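Local coordinates for penicillin binding protein 2X (Streptococcus thermophilus, PDB 5U47), which probably acts as a penicillin-binding transpeptidase that cross-links peptidoglycan strands of the septal cell wall during division and is inactivated by beta-lactams, at residues A79-D84 and E120-T125; S169-T174 and S179-L184; D235-Q240 and M543-Q548; S372-L377 and K459-Q464. The protein carries 1 engineered substitution. All coordinates share one frame; numbering follows the deposited sequence. Where two conformers were deposited one is given.

Contact 1 (A79-D84 and E120-T125); sequences ADILKD and EDLEKT
I81 and T125 meet end to end and form the densest part of this helix-helix contact. The methyl CG2 of T125 lies 3.5 Å from CD1 of I81, a little tighter than usual van der Waals packing, and 3.6 Å from CG1, so it rests along the ethyl branch. With T125 OG1 donating to D121 O at 2.8 Å, from above the carbonyl plane, CG2 is the branch that faces I81. In I81, chi1 of -67° for CG1 leaves CG2 anti to the backbone N, and this second branch passes CD2 of L122 at 3.7 Å, the two side chains running in opposite directions. Packing thins at L82, whose CD2 crosses the same leucine methyl roughly at right angles at 4.1 Å. On the solvent side no side chains touch: the carboxylates of D84 and D121 stay 6.6 Å apart at OD2, and D121 is instead paired with K85 in a salt bridge. The segments run nearly antiparallel (158°) within the dimerisation domain. F126 also packs on I81 and L82, F136 of strand 134-143 lies against L122, and helix 90-97 borders L82 through T93.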
loop_
_atom_site.group_PDB
_atom_site.type_symbol
_atom_site.label_atom_id
_atom_site.label_comp_id
_atom_site.label_asym_id
_atom_site.label_seq_id
_atom_site.Cartn_x
_atom_site.Cartn_y
_atom_site.Cartn_z
ATOM N N ALA A 79 13.982 10.150 -48.563
ATOM C CA ALA A 79 12.622 9.613 -48.735
ATOM C C ALA A 79 12.648 8.093 -48.970
ATOM O O ALA A 79 11.807 7.350 -48.424
ATOM C CB ALA A 79 11.899 10.323 -49.863
ATOM N N ASP A 80 13.615 7.637 -49.775
ATOM C CA ASP A 80 13.778 6.199 -50.048
ATOM C C ASP A 80 14.019 5.470 -48.738
ATOM O O ASP A 80 13.403 4.435 -48.464
ATOM C CB ASP A 80 14.943 5.937 -51.008
ATOM C CG ASP A 80 14.693 6.487 -52.416
ATOM O OD1 ASP A 80 13.522 6.778 -52.764
ATOM O OD2 ASP A 80 15.677 6.614 -53.175
ATOM N N ILE A 81 14.899 6.043 -47.921
ATOM C CA ILE A 81 15.220 5.472 -46.618
ATOM C C ILE A 81 13.999 5.459 -45.676
ATOM O O ILE A 81 13.716 4.431 -45.054
ATOM C CB ILE A 81 16.427 6.197 -45.972
ATOM C CG1 ILE A 81 17.702 5.909 -46.796
ATOM C CG2 ILE A 81 16.612 5.737 -44.525
ATOM C CD1 ILE A 81 18.900 6.772 -46.447
ATOM N N LEU A 82 13.275 6.577 -45.595
ATOM C CA LEU A 82 12.108 6.657 -44.715
ATOM C C LEU A 82 10.972 5.724 -45.152
ATOM O O LEU A 82 10.241 5.183 -44.302
ATOM C CB LEU A 82 11.622 8.103 -44.542
ATOM C CG LEU A 82 12.603 9.095 -43.872
ATOM C CD1 LEU A 82 11.827 10.253 -43.254
ATOM C CD2 LEU A 82 13.453 8.450 -42.784
ATOM N N LYS A 83 10.829 5.530 -46.462
ATOM C CA LYS A 83 9.815 4.630 -47.000
ATOM C C LYS A 83 10.148 3.193 -46.611
ATOM O O LYS A 83 9.337 2.508 -45.988
ATOM C CB LYS A 83 9.728 4.758 -48.525
ATOM C CG LYS A 83 8.689 3.843 -49.173
ATOM C CD LYS A 83 7.275 4.149 -48.693
ATOM C CE LYS A 83 6.252 3.211 -49.326
ATOM N NZ LYS A 83 4.872 3.497 -48.850
ATOM N N ASP A 84 11.356 2.754 -46.957
ATOM C CA ASP A 84 11.786 1.393 -46.646
ATOM C C ASP A 84 11.781 1.084 -45.133
ATOM O O ASP A 84 11.281 0.036 -44.714
ATOM C CB ASP A 84 13.192 1.144 -47.211
ATOM C CG ASP A 84 13.756 -0.213 -46.801
ATOM O OD1 ASP A 84 13.016 -1.228 -46.872
ATOM O OD2 ASP A 84 14.942 -0.258 -46.401
ATOM N N GLU A 120 18.819 2.922 -34.563
ATOM C CA GLU A 120 20.209 2.527 -34.848
ATOM C C GLU A 120 20.409 2.124 -36.314
ATOM O O GLU A 120 21.426 2.436 -36.912
ATOM C CB GLU A 120 20.652 1.396 -33.905
ATOM C CG GLU A 120 20.895 1.856 -32.471
ATOM C CD GLU A 120 22.115 2.740 -32.360
ATOM O OE1 GLU A 120 23.190 2.314 -32.843
ATOM O OE2 GLU A 120 22.002 3.852 -31.794
ATOM N N ASP A 121 19.427 1.429 -36.874
ATOM C CA ASP A 121 19.447 1.022 -38.274
ATOM C C ASP A 121 19.388 2.288 -39.140
ATOM O O ASP A 121 20.243 2.486 -40.011
ATOM C CB ASP A 121 18.263 0.074 -38.560
ATOM C CG ASP A 121 18.252 -0.462 -39.983
ATOM O OD1 ASP A 121 19.140 -0.133 -40.782
ATOM O OD2 ASP A 121 17.329 -1.229 -40.306
ATOM N N LEU A 122 18.404 3.152 -38.876
ATOM C CA LEU A 122 18.278 4.431 -39.608
ATOM C C LEU A 122 19.563 5.252 -39.544
ATOM O O LEU A 122 20.006 5.766 -40.566
ATOM C CB LEU A 122 17.119 5.289 -39.077
ATOM C CG LEU A 122 15.682 5.007 -39.530
ATOM C CD1 LEU A 122 14.680 5.751 -38.662
ATOM C CD2 LEU A 122 15.494 5.402 -40.981
ATOM N N GLU A 123 20.150 5.385 -38.354
ATOM C CA GLU A 123 21.403 6.148 -38.210
ATOM C C GLU A 123 22.510 5.582 -39.086
ATOM O O GLU A 123 23.179 6.325 -39.795
ATOM C CB GLU A 123 21.892 6.195 -36.767
ATOM C CG GLU A 123 21.239 7.263 -35.910
ATOM C CD GLU A 123 21.969 7.460 -34.588
ATOM O OE1 GLU A 123 22.293 6.453 -33.924
ATOM O OE2 GLU A 123 22.215 8.623 -34.214
ATOM N N LYS A 124 22.686 4.261 -39.034
ATOM C CA LYS A 124 23.697 3.585 -39.849
ATOM C C LYS A 124 23.450 3.837 -41.332
ATOM O O LYS A 124 24.392 4.001 -42.102
ATOM C CB LYS A 124 23.710 2.073 -39.574
ATOM C CG LYS A 124 24.779 1.318 -40.355
ATOM C CD LYS A 124 24.816 -0.164 -40.011
ATOM C CE LYS A 124 25.888 -0.867 -40.835
ATOM N NZ LYS A 124 25.993 -2.323 -40.528
ATOM N N THR A 125 22.178 3.879 -41.715
ATOM C CA THR A 125 21.800 4.102 -43.109
ATOM C C THR A 125 22.175 5.513 -43.582
ATOM O O THR A 125 22.675 5.672 -44.688
ATOM C CB THR A 125 20.292 3.809 -43.320
ATOM O OG1 THR A 125 19.991 2.494 -42.832
ATOM C CG2 THR A 125 19.912 3.878 -44.780
#

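Contact 2 (S169-T174 and S179-L184); sequences SLIGQT and SLNSLL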
loop_
_atom_site.group_PDB
_atom_site.type_symbol
_atom_site.label_atom_id
_atom_site.label_comp_id
_atom_site.label_asym_id
_atom_site.label_seq_id
_atom_site.Cartn_x
_atom_site.Cartn_y
_atom_site.Cartn_z
ATOM N N SER A 169 10.007 14.879 -18.154
ATOM C CA SER A 169 10.444 13.907 -17.170
ATOM C C SER A 169 9.205 13.172 -16.663
ATOM O O SER A 169 8.092 13.697 -16.709
ATOM C CB SER A 169 11.177 14.588 -16.009
ATOM O OG SER A 169 10.275 15.344 -15.227
ATOM N N LEU A 170 9.398 11.950 -16.199
ATOM C CA LEU A 170 8.304 11.191 -15.639
ATOM C C LEU A 170 8.132 11.596 -14.187
ATOM O O LEU A 170 9.108 11.609 -13.438
ATOM C CB LEU A 170 8.614 9.701 -15.697
ATOM C CG LEU A 170 8.655 9.068 -17.075
ATOM C CD1 LEU A 170 8.995 7.596 -16.894
ATOM C CD2 LEU A 170 7.319 9.248 -17.781
ATOM N N ILE A 171 6.899 11.908 -13.802
ATOM C CA ILE A 171 6.563 12.264 -12.412
ATOM C C ILE A 171 5.393 11.418 -11.923
ATOM O O ILE A 171 4.330 11.375 -12.565
ATOM C CB ILE A 171 6.194 13.743 -12.273
ATOM C CG1 ILE A 171 7.359 14.608 -12.774
ATOM C CG2 ILE A 171 5.821 14.084 -10.824
ATOM C CD1 ILE A 171 7.134 16.095 -12.662
ATOM N N GLY A 172 5.593 10.761 -10.777
ATOM C CA GLY A 172 4.551 9.935 -10.171
ATOM C C GLY A 172 3.356 10.794 -9.786
ATOM O O GLY A 172 3.519 11.791 -9.082
ATOM N N GLN A 173 2.173 10.412 -10.266
ATOM C CA GLN A 173 0.923 11.161 -10.037
ATOM C C GLN A 173 0.002 10.521 -9.006
ATOM O O GLN A 173 -0.747 11.208 -8.334
ATOM C CB GLN A 173 0.135 11.280 -11.353
ATOM C CG GLN A 173 0.907 11.942 -12.481
ATOM C CD GLN A 173 1.275 13.376 -12.179
ATOM O OE1 GLN A 173 0.450 14.144 -11.700
ATOM N NE2 GLN A 173 2.509 13.752 -12.484
ATOM N N THR A 174 0.046 9.200 -8.913
ATOM C CA THR A 174 -0.811 8.459 -8.010
ATOM C C THR A 174 -0.123 7.252 -7.444
ATOM O O THR A 174 0.913 6.803 -7.963
ATOM C CB THR A 174 -2.052 7.913 -8.753
ATOM O OG1 THR A 174 -1.616 7.140 -9.885
ATOM C CG2 THR A 174 -2.946 9.055 -9.214
ATOM N N SER A 179 3.937 8.112 -4.242
ATOM C CA SER A 179 4.465 7.975 -2.874
ATOM C C SER A 179 5.995 7.851 -2.769
ATOM O O SER A 179 6.607 8.474 -1.908
ATOM C CB SER A 179 3.764 6.828 -2.139
ATOM O OG SER A 179 2.369 7.082 -2.047
ATOM N N LEU A 180 6.597 7.064 -3.655
ATOM C CA LEU A 180 8.053 6.829 -3.636
ATOM C C LEU A 180 8.776 7.632 -4.714
ATOM O O LEU A 180 9.887 7.287 -5.144
ATOM C CB LEU A 180 8.351 5.348 -3.835
ATOM C CG LEU A 180 7.673 4.381 -2.865
ATOM C CD1 LEU A 180 8.322 3.013 -2.991
ATOM C CD2 LEU A 180 7.735 4.836 -1.429
ATOM N N ASN A 181 8.154 8.717 -5.135
ATOM C CA ASN A 181 8.703 9.513 -6.214
ATOM C C ASN A 181 10.131 9.991 -5.932
ATOM O O ASN A 181 10.935 10.043 -6.848
ATOM C CB ASN A 181 7.811 10.715 -6.489
ATOM C CG ASN A 181 7.964 11.230 -7.886
ATOM O OD1 ASN A 181 7.579 10.566 -8.838
ATOM N ND2 ASN A 181 8.515 12.447 -8.022
ATOM N N SER A 182 10.448 10.309 -4.679
ATOM C CA SER A 182 11.792 10.792 -4.346
ATOM C C SER A 182 12.831 9.722 -4.604
ATOM O O SER A 182 13.873 10.011 -5.176
ATOM C CB SER A 182 11.885 11.279 -2.905
ATOM O OG SER A 182 11.042 12.391 -2.711
ATOM N N LEU A 183 12.546 8.487 -4.199
ATOM C CA LEU A 183 13.471 7.378 -4.442
ATOM C C LEU A 183 13.536 6.974 -5.920
ATOM O O LEU A 183 14.620 6.736 -6.470
ATOM C CB LEU A 183 13.071 6.159 -3.598
ATOM C CG LEU A 183 13.190 6.336 -2.080
ATOM C CD1 LEU A 183 12.458 5.234 -1.329
ATOM C CD2 LEU A 183 14.651 6.362 -1.705
ATOM N N LEU A 184 12.380 6.919 -6.570
ATOM C CA LEU A 184 12.302 6.466 -7.954
ATOM C C LEU A 184 12.950 7.419 -8.952
ATOM O O LEU A 184 13.432 6.977 -9.980
ATOM C CB LEU A 184 10.850 6.236 -8.353
ATOM C CG LEU A 184 10.206 5.008 -7.717
ATOM C CD1 LEU A 184 8.695 5.045 -7.899
ATOM C CD2 LEU A 184 10.783 3.732 -8.302
HETATM O O HOH W 1 9.917 12.572 -10.894
#
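N181 reaches from the first turn of helix 181-184 to the end of strand 168-172 and takes the backbone N-H of G172 on its OD1. The N-to-O distance is 2.8 Å and the bond is moderately bent, with an angle of 151° at the hydrogen. The donor sits above the plane of the asparagine carbonyl, off its lone pairs. Two torsions set up this grip. CG is anti to the backbone N, though turned well away from the ideal (chi1 -156°), which sends the amide out toward the strand; chi2 of 68° then twists it so that OD1 meets the G172 N-H while ND2 is turned to a water that bridges to L170 O. OD1 also comes within 3.4 Å of G172 CA, close against the glycine backbone. ND2 passes 4.2 Å from I171 CG2 and donates to the water at 3.2 Å, which in turn donates to L170 O at 2.8 Å. Q173 folds back in a compact shape, and its NE2 donates to I171 O at 3.0 Å, from well above that carbonyl's plane. The strand is one half of the two-stranded hairpin with 157-161, so N181 ties the hairpin's end to helix 181-184, the second of two short helices after the strand. OD1 also accepts from R32 NH2, so two donors share it; the arginine's charge may polarise the amide. With an oxygen that accepts two bonds and a nitrogen that donates to water, the amide has a defined orientation and should resist flipping.

Contact 3 (D235-Q240 and M543-Q548); sequences DTFMEQ and MYVTVQ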
loop_
_atom_site.group_PDB
_atom_site.type_symbol
_atom_site.label_atom_id
_atom_site.label_comp_id
_atom_site.label_asym_id
_atom_site.label_seq_id
_atom_site.Cartn_x
_atom_site.Cartn_y
_atom_site.Cartn_z
ATOM N N ASP A 235 -12.253 -10.778 -10.292
ATOM C CA ASP A 235 -13.169 -10.514 -11.414
ATOM C C ASP A 235 -14.381 -11.415 -11.313
ATOM O O ASP A 235 -15.504 -10.959 -11.522
ATOM C CB ASP A 235 -12.521 -10.748 -12.780
ATOM C CG ASP A 235 -11.500 -9.696 -13.143
ATOM O OD1 ASP A 235 -11.471 -8.589 -12.538
ATOM O OD2 ASP A 235 -10.719 -9.988 -14.055
ATOM N N THR A 236 -14.160 -12.689 -10.997
ATOM C CA THR A 236 -15.293 -13.619 -10.861
ATOM C C THR A 236 -16.208 -13.210 -9.702
ATOM O O THR A 236 -17.445 -13.312 -9.797
ATOM C CB THR A 236 -14.823 -15.055 -10.649
ATOM O OG1 THR A 236 -13.914 -15.396 -11.697
ATOM C CG2 THR A 236 -16.021 -16.051 -10.667
ATOM N N PHE A 237 -15.596 -12.750 -8.613
ATOM C CA PHE A 237 -16.324 -12.340 -7.419
ATOM C C PHE A 237 -17.216 -11.131 -7.751
ATOM O O PHE A 237 -18.372 -11.068 -7.319
ATOM C CB PHE A 237 -15.312 -12.059 -6.298
ATOM C CG PHE A 237 -15.913 -11.610 -4.985
ATOM C CD1 PHE A 237 -16.607 -12.497 -4.173
ATOM C CD2 PHE A 237 -15.676 -10.323 -4.507
ATOM C CE1 PHE A 237 -17.116 -12.091 -2.943
ATOM C CE2 PHE A 237 -16.183 -9.919 -3.278
ATOM C CZ PHE A 237 -16.900 -10.807 -2.494
ATOM N N MET A 238 -16.691 -10.193 -8.539
ATOM C CA MET A 238 -17.476 -9.026 -8.959
ATOM C C MET A 238 -18.619 -9.416 -9.889
ATOM O O MET A 238 -19.680 -8.812 -9.832
ATOM C CB MET A 238 -16.606 -7.987 -9.659
ATOM C CG MET A 238 -15.537 -7.380 -8.783
ATOM S SD MET A 238 -16.158 -6.869 -7.171
ATOM C CE MET A 238 -17.337 -5.618 -7.688
ATOM N N GLU A 239 -18.389 -10.395 -10.760
ATOM C CA GLU A 239 -19.456 -10.874 -11.644
ATOM C C GLU A 239 -20.587 -11.458 -10.799
ATOM O O GLU A 239 -21.747 -11.214 -11.067
ATOM C CB GLU A 239 -18.936 -11.913 -12.622
ATOM C CG GLU A 239 -17.963 -11.334 -13.629
ATOM C CD GLU A 239 -17.237 -12.384 -14.458
ATOM O OE1 GLU A 239 -17.474 -13.610 -14.261
ATOM O OE2 GLU A 239 -16.419 -11.965 -15.307
ATOM N N GLN A 240 -20.237 -12.198 -9.758
ATOM C CA GLN A 240 -21.241 -12.804 -8.870
ATOM C C GLN A 240 -22.008 -11.815 -7.995
ATOM O O GLN A 240 -23.211 -11.962 -7.797
ATOM C CB GLN A 240 -20.576 -13.778 -7.912
ATOM C CG GLN A 240 -20.109 -15.095 -8.488
ATOM C CD GLN A 240 -19.556 -15.967 -7.375
ATOM O OE1 GLN A 240 -18.652 -15.556 -6.651
ATOM N NE2 GLN A 240 -20.113 -17.160 -7.214
ATOM N N MET A 543 -6.076 -13.028 4.981
ATOM C CA MET A 543 -6.740 -12.465 3.817
ATOM C C MET A 543 -7.958 -11.675 4.280
ATOM O O MET A 543 -8.705 -12.120 5.159
ATOM C CB MET A 543 -7.127 -13.549 2.826
ATOM C CG MET A 543 -7.665 -12.987 1.532
ATOM S SD MET A 543 -7.795 -14.259 0.264
ATOM C CE MET A 543 -8.180 -13.218 -1.134
ATOM N N TYR A 544 -8.158 -10.509 3.688
ATOM C CA TYR A 544 -9.291 -9.637 4.027
ATOM C C TYR A 544 -9.974 -9.215 2.746
ATOM O O TYR A 544 -9.320 -8.685 1.832
ATOM C CB TYR A 544 -8.780 -8.434 4.814
ATOM C CG TYR A 544 -9.800 -7.406 5.250
ATOM C CD1 TYR A 544 -10.952 -7.775 5.937
ATOM C CD2 TYR A 544 -9.547 -6.058 5.107
ATOM C CE1 TYR A 544 -11.857 -6.826 6.391
ATOM C CE2 TYR A 544 -10.455 -5.100 5.549
ATOM C CZ TYR A 544 -11.601 -5.488 6.202
ATOM O OH TYR A 544 -12.503 -4.539 6.647
ATOM N N VAL A 545 -11.286 -9.433 2.683
ATOM C CA VAL A 545 -12.078 -9.132 1.496
ATOM C C VAL A 545 -13.284 -8.310 1.870
ATOM O O VAL A 545 -13.904 -8.578 2.906
ATOM C CB VAL A 545 -12.541 -10.442 0.820
ATOM C CG1 VAL A 545 -13.378 -10.162 -0.422
ATOM C CG2 VAL A 545 -11.341 -11.293 0.467
ATOM N N THR A 546 -13.612 -7.312 1.041
ATOM C CA THR A 546 -14.778 -6.469 1.243
ATOM C C THR A 546 -15.490 -6.251 -0.098
ATOM O O THR A 546 -14.869 -6.296 -1.142
ATOM C CB THR A 546 -14.429 -5.065 1.809
ATOM O OG1 THR A 546 -13.872 -4.233 0.775
ATOM C CG2 THR A 546 -13.447 -5.148 3.005
ATOM N N VAL A 547 -16.800 -6.054 -0.035
ATOM C CA VAL A 547 -17.627 -5.717 -1.177
ATOM C C VAL A 547 -18.747 -4.814 -0.645
ATOM O O VAL A 547 -19.413 -5.145 0.355
ATOM C CB VAL A 547 -18.197 -6.956 -1.924
ATOM C CG1 VAL A 547 -19.027 -7.831 -1.013
ATOM C CG2 VAL A 547 -19.019 -6.519 -3.134
ATOM N N GLN A 548 -18.922 -3.660 -1.287
ATOM C CA GLN A 548 -19.931 -2.708 -0.898
ATOM C C GLN A 548 -21.140 -2.792 -1.829
ATOM O O GLN A 548 -21.005 -2.808 -3.060
ATOM C CB GLN A 548 -19.364 -1.281 -0.880
ATOM C CG GLN A 548 -20.366 -0.236 -0.394
ATOM C CD GLN A 548 -19.789 1.157 -0.213
ATOM O OE1 GLN A 548 -18.590 1.344 -0.193
ATOM N NE2 GLN A 548 -20.670 2.150 -0.082
#
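The five-stranded antiparallel sheet of the penicillin-binding, beta-lactamase-like transpeptidase fold is covered on one face by helices from the two ends of the domain, and this contact is where the earlier one, helix 224-241, meets strand 541-548 in the middle of the sheet. The short segments run at 33° to each other, their axes 10.7 Å apart at closest approach. One side chain bridges that gap from the helix. F237 has CG anti to its backbone N (chi1 180°), which extends the ring toward the sheet and brings its CE2-CZ side down between V545 and V547. These two valines, two positions apart on the strand, direct their side chains to the helix face, whereas T546 between them turns the other way and bonds through OG1 to S247 OG of the adjacent strand. V545 comes to the ring from the opposite direction, its CG1 lying 4.0 Å from F237 CE2. V547 approaches obliquely: its CB is 3.8 Å from the same CE2. The phenylalanine is buried, and no hydrogen bond joins the segments, so apolar packing carries the contact. Helix 558-572, which follows the strand in the sequence and lies over the same face, closes the group with V561, in touch with both F237 and V545. M238 leans on A246 of strand 245-252. V547 places its CG1 between backbone N and carbonyl carbon (chi1 58°), and this methyl stands 3.9 Å from F237 CZ.

Contact 4 (S372-L377 and K459-Q464); sequences SNYLSL and KPVSKQ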
loop_
_atom_site.group_PDB
_atom_site.type_symbol
_atom_site.label_atom_id
_atom_site.label_comp_id
_atom_site.label_asym_id
_atom_site.label_seq_id
_atom_site.Cartn_x
_atom_site.Cartn_y
_atom_site.Cartn_z
ATOM N N SER A 372 -12.516 1.267 25.083
ATOM C CA SER A 372 -11.979 2.407 24.356
ATOM C C SER A 372 -10.419 2.402 24.366
ATOM O O SER A 372 -9.764 2.792 23.370
ATOM C CB SER A 372 -12.550 3.709 24.923
ATOM O OG SER A 372 -11.954 4.838 24.295
ATOM N N ASN A 373 -9.850 1.926 25.471
ATOM C CA ASN A 373 -8.409 1.808 25.599
ATOM C C ASN A 373 -7.880 0.674 24.699
ATOM O O ASN A 373 -6.780 0.785 24.162
ATOM C CB ASN A 373 -8.013 1.551 27.048
ATOM C CG ASN A 373 -6.525 1.664 27.264
ATOM O OD1 ASN A 373 -5.869 0.687 27.627
ATOM N ND2 ASN A 373 -5.968 2.849 26.992
ATOM N N TYR A 374 -8.643 -0.418 24.558
ATOM C CA TYR A 374 -8.237 -1.506 23.639
ATOM C C TYR A 374 -8.199 -1.014 22.205
ATOM O O TYR A 374 -7.281 -1.364 21.462
ATOM C CB TYR A 374 -9.093 -2.779 23.761
ATOM C CG TYR A 374 -8.633 -3.713 24.861
ATOM C CD1 TYR A 374 -7.477 -4.474 24.706
ATOM C CD2 TYR A 374 -9.350 -3.850 26.060
ATOM C CE1 TYR A 374 -7.032 -5.326 25.703
ATOM C CE2 TYR A 374 -8.912 -4.707 27.062
ATOM C CZ TYR A 374 -7.753 -5.441 26.876
ATOM O OH TYR A 374 -7.294 -6.297 27.857
ATOM N N LEU A 375 -9.174 -0.190 21.819
ATOM C CA LEU A 375 -9.197 0.374 20.470
ATOM C C LEU A 375 -7.985 1.286 20.266
ATOM O O LEU A 375 -7.452 1.400 19.161
ATOM C CB LEU A 375 -10.480 1.148 20.222
ATOM C CG LEU A 375 -11.765 0.333 20.071
ATOM C CD1 LEU A 375 -12.976 1.242 20.153
ATOM C CD2 LEU A 375 -11.767 -0.441 18.757
ATOM N N SER A 376 -7.556 1.936 21.344
ATOM C CA SER A 376 -6.389 2.799 21.283
ATOM C C SER A 376 -5.116 1.924 21.149
ATOM O O SER A 376 -4.241 2.224 20.334
ATOM C CB SER A 376 -6.354 3.717 22.509
ATOM O OG SER A 376 -5.316 4.664 22.379
ATOM N N LEU A 377 -5.043 0.824 21.899
ATOM C CA LEU A 377 -3.912 -0.114 21.792
ATOM C C LEU A 377 -3.828 -0.750 20.394
ATOM O O LEU A 377 -2.735 -1.047 19.906
ATOM C CB LEU A 377 -4.017 -1.208 22.843
ATOM C CG LEU A 377 -3.809 -0.804 24.312
ATOM C CD1 LEU A 377 -4.039 -2.007 25.200
ATOM C CD2 LEU A 377 -2.417 -0.238 24.556
ATOM N N LYS A 459 1.522 -4.409 21.353
ATOM C CA LYS A 459 1.018 -5.683 21.833
ATOM C C LYS A 459 -0.318 -5.446 22.536
ATOM O O LYS A 459 -0.369 -5.276 23.759
ATOM C CB LYS A 459 2.037 -6.364 22.750
ATOM C CG LYS A 459 1.558 -7.750 23.134
ATOM C CD LYS A 459 2.625 -8.639 23.709
ATOM C CE LYS A 459 2.047 -10.024 23.946
ATOM N NZ LYS A 459 2.937 -10.796 24.843
ATOM N N PRO A 460 -1.405 -5.406 21.758
ATOM C CA PRO A 460 -2.706 -5.127 22.345
ATOM C C PRO A 460 -3.259 -6.223 23.268
ATOM O O PRO A 460 -3.944 -5.893 24.226
ATOM C CB PRO A 460 -3.627 -4.928 21.135
ATOM C CG PRO A 460 -2.833 -5.156 19.928
ATOM C CD PRO A 460 -1.412 -5.379 20.283
ATOM N N VAL A 461 -2.953 -7.494 22.986
ATOM C CA VAL A 461 -3.457 -8.619 23.792
ATOM C C VAL A 461 -2.376 -9.673 23.979
ATOM O O VAL A 461 -1.350 -9.653 23.309
ATOM C CB VAL A 461 -4.717 -9.268 23.149
ATOM C CG1 VAL A 461 -5.846 -8.252 23.028
ATOM C CG2 VAL A 461 -4.399 -9.862 21.787
ATOM N N SER A 462 -2.603 -10.578 24.919
ATOM C CA SER A 462 -1.658 -11.642 25.196
ATOM C C SER A 462 -1.666 -12.703 24.091
ATOM O O SER A 462 -2.578 -12.769 23.258
ATOM C CB SER A 462 -2.008 -12.318 26.517
ATOM O OG SER A 462 -3.210 -13.075 26.397
ATOM N N LYS A 463 -0.642 -13.531 24.114
ATOM C CA LYS A 463 -0.514 -14.657 23.192
ATOM C C LYS A 463 -1.708 -15.611 23.374
ATOM O O LYS A 463 -2.289 -16.107 22.389
ATOM C CB LYS A 463 0.790 -15.386 23.502
ATOM C CG LYS A 463 0.999 -16.714 22.803
ATOM C CD LYS A 463 2.354 -17.278 23.213
ATOM C CE LYS A 463 2.553 -18.703 22.747
ATOM N NZ LYS A 463 2.489 -18.812 21.278
ATOM N N GLN A 464 -2.058 -15.864 24.635
ATOM C CA GLN A 464 -3.167 -16.762 24.946
ATOM C C GLN A 464 -4.500 -16.191 24.434
ATOM O O GLN A 464 -5.304 -16.921 23.854
ATOM C CB GLN A 464 -3.224 -17.059 26.453
ATOM C CG GLN A 464 -4.305 -18.055 26.844
ATOM C CD GLN A 464 -4.340 -18.348 28.332
ATOM O OE1 GLN A 464 -3.454 -17.940 29.080
ATOM N NE2 GLN A 464 -5.375 -19.058 28.769
#
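L377 N donates to N373 O at 2.9 Å, a bond that holds L377 in the last turn of helix 368-377, against P460. The carbonyl oxygen of P460 meets carbon from two side chains of this helix. It lies in the plane of the Y374 ring, at its edge, 3.5 Å from CE1 and 3.8 Å from CD1, and L377 CD1 is also near it at 4.0 Å. None of these is a hydrogen bond; the oxygen faces the positively polarised hydrogens along the tyrosine's rim. The same ring corner touches V461, whose first torsion (chi1 -60°) turns CG1 to the ring, 4.1 Å from Y374 CE1, the two side chains crossing at about a right angle. Next to the ring contact, CB of P460 lies 4.1 Å from CB of L377, and the two CA atoms are 5.2 Å apart. Both segments belong to the transpeptidase domain, where the proline lies in the short link between strand 456-458 and helix 463-478, whose N-cap is S462, its OG bonded to A465 N. Helix 297-308 lies beside both partners. There N307 serves the two segments at once, its ND2 bonded to the hydroxyl of Y374 and its OD1 to the backbone N of S462, so the hydroxyl end of the tyrosine is held while its rim makes van der Waals contact. Just before the proline in the chain, K459 N bonds to D654 OD2, within the second PASTA domain.

Overall arrangement
The four contacts follow the elongated molecule. Contact 1, in the dimerisation domain, is the outlier, its centre about 46 Å from that of the chain and about 70 Å from that of contact 4, on the opposite side. Contact 2 also falls in the dimerisation domain, but its centre is about 36 Å away, closer to the body of the protein. Contacts 3 and 4 both involve the transpeptidase fold; their nearest atoms are about 13 Å apart, and contact 4 is nested within the chain loop that contact 3 closes. Contact 3 backs the central strand of the sheet, whose edge strand 503-510, two strands away, carries K505 of the presumed active site; contact 4 adjoins helix 297-308, which carries K298 of the presumed SxxK motif.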